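Local structure of capsid protein (Infectious hypodermal and hematopoietic necrosis virus, 3N7X) at residues S45-F56 / R284-V295. The protein forms the icosahedral capsid of a shrimp-infecting densovirus, sixty copies building the shell, and binds calcium ions. Numbering follows the deposited sequence.
Sequences SIHITFQTRRYF and RVQADFFLHLEV. With CA (calcium ion), chain B.
From Ile46–Val295 to Phe56–Val285, strands 45-56 and 284-295 pair antiparallel without a break. Twelve backbone hydrogen bonds join every second residue pair, Ile46 N to Val295 O (2.8 Å) among them, and CA-H...O contacts run from the non-hydrogen-bonded pairs to carbonyls of the neighbouring hydrogen-bonded pairs. Polar side chains meet on the face with His47 and Glu294. Ser45 OG donates to Glu294 OE2 (2.6 Å) on its anti side, while CG of the extended Glu294 chain lies over one face of the His47 ring. A chi1 of -67° brings Thr49 OG1 to the edge of the imidazole, where it shares a 3.0 Å hydrogen bond with His292 ND1 in the ring plane. Within 284-295, Gln286 NE2 donates to the syn lone pair of Asp288 OD1 (2.9 Å), and that oxygen packs against the aliphatic stem of Arg53, whose guanidinium reaches Ile194 of a second subunit.

The pair belongs to the beta-barrel of the parvovirus capsid protein, with strand 111-131 flanking 284-295. On the opposite face, Phe50 turns its ring edge to Leu293 CB and CD2. The Arg54 guanidinium, also bonded to Leu81 O, sits over the Phe289 ring in a cation-pi contact, Arg54 CZ 4.8 Å from the Phe289 ring centroid. Phe56 CZ meets Phe289 CZ rim to rim at 3.6 Å, the planes 79° apart. Tyr55 O binds calcium at 2.4 Å beside three waters; Gln176 O and Glu191 of the second subunit complete the site, so that the calcium ion bridges the two subunits.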
loop_
_atom_site.group_PDB
_atom_site.type_symbol
_atom_site.label_atom_id
_atom_site.label_comp_id
_atom_site.label_asym_id
_atom_site.label_seq_id
_atom_site.Cartn_x
_atom_site.Cartn_y
_atom_site.Cartn_z
ATOM N N SER A 45 -69.747 -44.153 29.567
ATOM C CA SER A 45 -71.053 -43.967 28.962
ATOM C C SER A 45 -71.074 -44.178 27.457
ATOM O O SER A 45 -70.046 -44.448 26.843
ATOM C CB SER A 45 -71.531 -42.550 29.267
ATOM O OG SER A 45 -70.581 -41.601 28.801
ATOM N N ILE A 46 -72.262 -44.044 26.874
ATOM C CA ILE A 46 -72.441 -44.196 25.437
ATOM C C ILE A 46 -73.211 -42.996 24.901
ATOM O O ILE A 46 -73.909 -42.313 25.654
ATOM C CB ILE A 46 -73.226 -45.464 25.103
ATOM C CG1 ILE A 46 -74.555 -45.453 25.857
ATOM C CG2 ILE A 46 -72.400 -46.689 25.437
ATOM C CD1 ILE A 46 -75.484 -46.574 25.461
ATOM N N HIS A 47 -73.084 -42.747 23.600
ATOM C CA HIS A 47 -73.757 -41.617 22.962
ATOM C C HIS A 47 -74.732 -42.077 21.890
ATOM O O HIS A 47 -74.411 -42.934 21.073
ATOM C CB HIS A 47 -72.718 -40.676 22.346
ATOM C CG HIS A 47 -71.837 -40.010 23.359
ATOM N ND1 HIS A 47 -72.110 -38.762 23.879
ATOM C CD2 HIS A 47 -70.711 -40.439 23.981
ATOM C CE1 HIS A 47 -71.189 -38.451 24.776
ATOM N NE2 HIS A 47 -70.329 -39.451 24.857
ATOM N N ILE A 48 -75.931 -41.506 21.905
ATOM C CA ILE A 48 -76.951 -41.853 20.928
ATOM C C ILE A 48 -77.510 -40.581 20.317
ATOM O O ILE A 48 -77.909 -39.663 21.037
ATOM C CB ILE A 48 -78.146 -42.621 21.558
ATOM C CG1 ILE A 48 -77.679 -43.923 22.205
ATOM C CG2 ILE A 48 -79.172 -42.949 20.488
ATOM C CD1 ILE A 48 -77.097 -43.751 23.581
ATOM N N THR A 49 -77.537 -40.529 18.990
ATOM C CA THR A 49 -78.079 -39.374 18.294
ATOM C C THR A 49 -79.460 -39.707 17.738
ATOM O O THR A 49 -79.679 -40.792 17.201
ATOM C CB THR A 49 -77.174 -38.938 17.132
ATOM O OG1 THR A 49 -75.936 -38.444 17.657
ATOM C CG2 THR A 49 -77.846 -37.838 16.311
ATOM N N PHE A 50 -80.388 -38.770 17.887
ATOM C CA PHE A 50 -81.745 -38.943 17.387
ATOM C C PHE A 50 -81.939 -37.973 16.237
ATOM O O PHE A 50 -81.543 -36.808 16.333
ATOM C CB PHE A 50 -82.753 -38.644 18.494
ATOM C CG PHE A 50 -82.750 -39.658 19.597
ATOM C CD1 PHE A 50 -83.655 -40.717 19.587
ATOM C CD2 PHE A 50 -81.810 -39.585 20.625
ATOM C CE1 PHE A 50 -83.627 -41.694 20.583
ATOM C CE2 PHE A 50 -81.772 -40.555 21.626
ATOM C CZ PHE A 50 -82.684 -41.614 21.603
ATOM N N GLN A 51 -82.540 -38.452 15.151
ATOM C CA GLN A 51 -82.775 -37.614 13.978
ATOM C C GLN A 51 -84.104 -37.968 13.341
ATOM O O GLN A 51 -84.478 -39.139 13.302
ATOM C CB GLN A 51 -81.665 -37.826 12.945
ATOM C CG GLN A 51 -80.267 -37.582 13.471
ATOM C CD GLN A 51 -79.188 -38.127 12.554
ATOM O OE1 GLN A 51 -79.236 -39.286 12.140
ATOM N NE2 GLN A 51 -78.198 -37.295 12.243
ATOM N N THR A 52 -84.816 -36.959 12.843
ATOM C CA THR A 52 -86.094 -37.185 12.180
ATOM C C THR A 52 -86.493 -35.966 11.346
ATOM O O THR A 52 -85.888 -34.901 11.467
ATOM C CB THR A 52 -87.218 -37.495 13.199
ATOM O OG1 THR A 52 -88.367 -38.000 12.502
ATOM C CG2 THR A 52 -87.615 -36.234 13.972
ATOM N N ARG A 53 -87.507 -36.129 10.497
ATOM C CA ARG A 53 -87.983 -35.036 9.654
ATOM C C ARG A 53 -89.509 -34.987 9.715
ATOM O O ARG A 53 -90.159 -36.026 9.784
ATOM C CB ARG A 53 -87.534 -35.241 8.206
ATOM C CG ARG A 53 -86.100 -35.728 8.035
ATOM C CD ARG A 53 -85.731 -35.721 6.558
ATOM N NE ARG A 53 -84.521 -36.477 6.255
ATOM C CZ ARG A 53 -84.488 -37.793 6.059
ATOM N NH1 ARG A 53 -85.601 -38.507 6.138
ATOM N NH2 ARG A 53 -83.340 -38.391 5.763
ATOM N N ARG A 54 -90.079 -33.786 9.674
ATOM C CA ARG A 54 -91.531 -33.631 9.752
ATOM C C ARG A 54 -92.062 -32.515 8.863
ATOM O O ARG A 54 -91.295 -31.680 8.373
ATOM C CB ARG A 54 -91.930 -33.348 11.201
ATOM C CG ARG A 54 -91.563 -34.478 12.125
ATOM C CD ARG A 54 -91.708 -34.147 13.590
ATOM N NE ARG A 54 -91.380 -35.336 14.373
ATOM C CZ ARG A 54 -91.089 -35.342 15.671
ATOM N NH1 ARG A 54 -91.082 -34.211 16.367
ATOM N NH2 ARG A 54 -90.782 -36.488 16.267
ATOM N N TYR A 55 -93.378 -32.516 8.644
ATOM C CA TYR A 55 -94.027 -31.470 7.858
ATOM C C TYR A 55 -94.881 -30.669 8.829
ATOM O O TYR A 55 -95.618 -31.251 9.635
ATOM C CB TYR A 55 -94.985 -32.026 6.801
ATOM C CG TYR A 55 -94.398 -32.874 5.701
ATOM C CD1 TYR A 55 -93.262 -32.474 5.000
ATOM C CD2 TYR A 55 -95.030 -34.057 5.315
ATOM C CE1 TYR A 55 -92.771 -33.237 3.938
ATOM C CE2 TYR A 55 -94.552 -34.820 4.259
ATOM C CZ TYR A 55 -93.425 -34.410 3.573
ATOM O OH TYR A 55 -92.967 -35.176 2.525
ATOM N N PHE A 56 -94.787 -29.345 8.751
ATOM C CA PHE A 56 -95.592 -28.475 9.600
ATOM C C PHE A 56 -96.378 -27.523 8.706
ATOM O O PHE A 56 -95.894 -27.115 7.642
ATOM C CB PHE A 56 -94.718 -27.638 10.542
ATOM C CG PHE A 56 -94.037 -28.429 11.628
ATOM C CD1 PHE A 56 -94.524 -29.668 12.030
ATOM C CD2 PHE A 56 -92.934 -27.894 12.298
ATOM C CE1 PHE A 56 -93.926 -30.363 13.083
ATOM C CE2 PHE A 56 -92.328 -28.578 13.353
ATOM C CZ PHE A 56 -92.825 -29.816 13.747
ATOM N N ARG A 284 -96.520 -24.493 4.382
ATOM C CA ARG A 284 -96.041 -25.785 4.847
ATOM C C ARG A 284 -94.528 -25.770 4.760
ATOM O O ARG A 284 -93.958 -25.313 3.767
ATOM C CB ARG A 284 -96.581 -26.915 3.978
ATOM C CG ARG A 284 -95.788 -28.219 4.083
ATOM C CD ARG A 284 -96.480 -29.238 3.224
ATOM N NE ARG A 284 -95.751 -30.476 2.955
ATOM C CZ ARG A 284 -94.577 -30.549 2.343
ATOM N NH1 ARG A 284 -93.955 -29.453 1.945
ATOM N NH2 ARG A 284 -94.065 -31.731 2.053
ATOM N N VAL A 285 -93.879 -26.272 5.797
ATOM C CA VAL A 285 -92.426 -26.304 5.818
ATOM C C VAL A 285 -91.958 -27.689 6.218
ATOM O O VAL A 285 -92.750 -28.512 6.675
ATOM C CB VAL A 285 -91.848 -25.293 6.846
ATOM C CG1 VAL A 285 -92.380 -23.898 6.569
ATOM C CG2 VAL A 285 -92.199 -25.731 8.260
ATOM N N GLN A 286 -90.670 -27.944 6.027
ATOM C CA GLN A 286 -90.084 -29.210 6.432
ATOM C C GLN A 286 -89.297 -28.859 7.684
ATOM O O GLN A 286 -88.663 -27.804 7.749
ATOM C CB GLN A 286 -89.133 -29.762 5.369
ATOM C CG GLN A 286 -88.606 -31.144 5.728
ATOM C CD GLN A 286 -87.625 -31.693 4.715
ATOM O OE1 GLN A 286 -87.839 -31.587 3.506
ATOM N NE2 GLN A 286 -86.547 -32.301 5.202
ATOM N N ALA A 287 -89.348 -29.723 8.687
ATOM C CA ALA A 287 -88.630 -29.459 9.921
ATOM C C ALA A 287 -87.765 -30.653 10.287
ATOM O O ALA A 287 -88.275 -31.750 10.519
ATOM C CB ALA A 287 -89.618 -29.156 11.041
ATOM N N ASP A 288 -86.456 -30.438 10.327
ATOM C CA ASP A 288 -85.528 -31.506 10.668
ATOM C C ASP A 288 -85.100 -31.356 12.125
ATOM O O ASP A 288 -84.693 -30.275 12.558
ATOM C CB ASP A 288 -84.322 -31.473 9.722
ATOM C CG ASP A 288 -84.720 -31.688 8.256
ATOM O OD1 ASP A 288 -85.792 -32.294 8.004
ATOM O OD2 ASP A 288 -83.959 -31.262 7.354
ATOM N N PHE A 289 -85.215 -32.450 12.875
ATOM C CA PHE A 289 -84.892 -32.479 14.298
ATOM C C PHE A 289 -83.709 -33.360 14.624
ATOM O O PHE A 289 -83.462 -34.359 13.948
ATOM C CB PHE A 289 -86.072 -33.026 15.104
ATOM C CG PHE A 289 -87.277 -32.137 15.114
ATOM C CD1 PHE A 289 -87.611 -31.417 16.259
ATOM C CD2 PHE A 289 -88.100 -32.041 13.994
ATOM C CE1 PHE A 289 -88.755 -30.613 16.290
ATOM C CE2 PHE A 289 -89.242 -31.241 14.013
ATOM C CZ PHE A 289 -89.571 -30.525 15.165
ATOM N N PHE A 290 -82.999 -33.007 15.690
ATOM C CA PHE A 290 -81.872 -33.807 16.142
ATOM C C PHE A 290 -81.648 -33.579 17.635
ATOM O O PHE A 290 -81.933 -32.500 18.165
ATOM C CB PHE A 290 -80.588 -33.445 15.386
ATOM C CG PHE A 290 -79.958 -32.167 15.851
ATOM C CD1 PHE A 290 -80.388 -30.937 15.350
ATOM C CD2 PHE A 290 -78.985 -32.184 16.849
ATOM C CE1 PHE A 290 -79.861 -29.740 15.840
ATOM C CE2 PHE A 290 -78.451 -30.993 17.348
ATOM C CZ PHE A 290 -78.893 -29.768 16.841
ATOM N N LEU A 291 -81.141 -34.608 18.305
ATOM C CA LEU A 291 -80.835 -34.527 19.721
ATOM C C LEU A 291 -79.686 -35.477 20.025
ATOM O O LEU A 291 -79.674 -36.624 19.567
ATOM C CB LEU A 291 -82.056 -34.887 20.566
ATOM C CG LEU A 291 -81.803 -34.859 22.080
ATOM C CD1 LEU A 291 -83.081 -34.487 22.815
ATOM C CD2 LEU A 291 -81.275 -36.215 22.547
ATOM N N HIS A 292 -78.710 -34.980 20.781
ATOM C CA HIS A 292 -77.550 -35.772 21.165
ATOM C C HIS A 292 -77.709 -36.182 22.619
ATOM O O HIS A 292 -77.675 -35.347 23.525
ATOM C CB HIS A 292 -76.255 -34.973 20.977
ATOM C CG HIS A 292 -75.979 -34.602 19.552
ATOM N ND1 HIS A 292 -75.913 -35.536 18.537
ATOM C CD2 HIS A 292 -75.767 -33.397 18.968
ATOM C CE1 HIS A 292 -75.673 -34.923 17.390
ATOM N NE2 HIS A 292 -75.581 -33.625 17.624
ATOM N N LEU A 293 -77.889 -37.481 22.826
ATOM C CA LEU A 293 -78.076 -38.028 24.155
ATOM C C LEU A 293 -76.858 -38.817 24.609
ATOM O O LEU A 293 -76.184 -39.462 23.805
ATOM C CB LEU A 293 -79.293 -38.948 24.156
ATOM C CG LEU A 293 -79.743 -39.472 25.519
ATOM C CD1 LEU A 293 -80.443 -38.363 26.287
ATOM C CD2 LEU A 293 -80.685 -40.643 25.327
ATOM N N GLU A 294 -76.566 -38.744 25.901
ATOM C CA GLU A 294 -75.457 -39.498 26.461
ATOM C C GLU A 294 -76.060 -40.306 27.594
ATOM O O GLU A 294 -76.733 -39.767 28.474
ATOM C CB GLU A 294 -74.347 -38.582 26.987
ATOM C CG GLU A 294 -73.214 -39.352 27.667
ATOM C CD GLU A 294 -72.020 -38.482 28.056
ATOM O OE1 GLU A 294 -72.177 -37.246 28.180
ATOM O OE2 GLU A 294 -70.917 -39.042 28.252
ATOM N N VAL A 295 -75.843 -41.611 27.550
ATOM C CA VAL A 295 -76.382 -42.493 28.562
ATOM C C VAL A 295 -75.266 -43.188 29.309
ATOM O O VAL A 295 -74.284 -43.662 28.733
ATOM C CB VAL A 295 -77.305 -43.557 27.950
ATOM C CG1 VAL A 295 -77.865 -44.447 29.046
ATOM C CG2 VAL A 295 -78.429 -42.886 27.183
HETATM CA CA CA B . -97.153 -32.927 10.459
HETATM O O HOH W 1 -74.275 -36.947 22.347
HETATM O O HOH W 2 -98.249 -32.560 8.340
HETATM O O HOH W 3 -98.579 -31.024 10.580
HETATM O O HOH W 4 -95.371 -33.979 11.699
#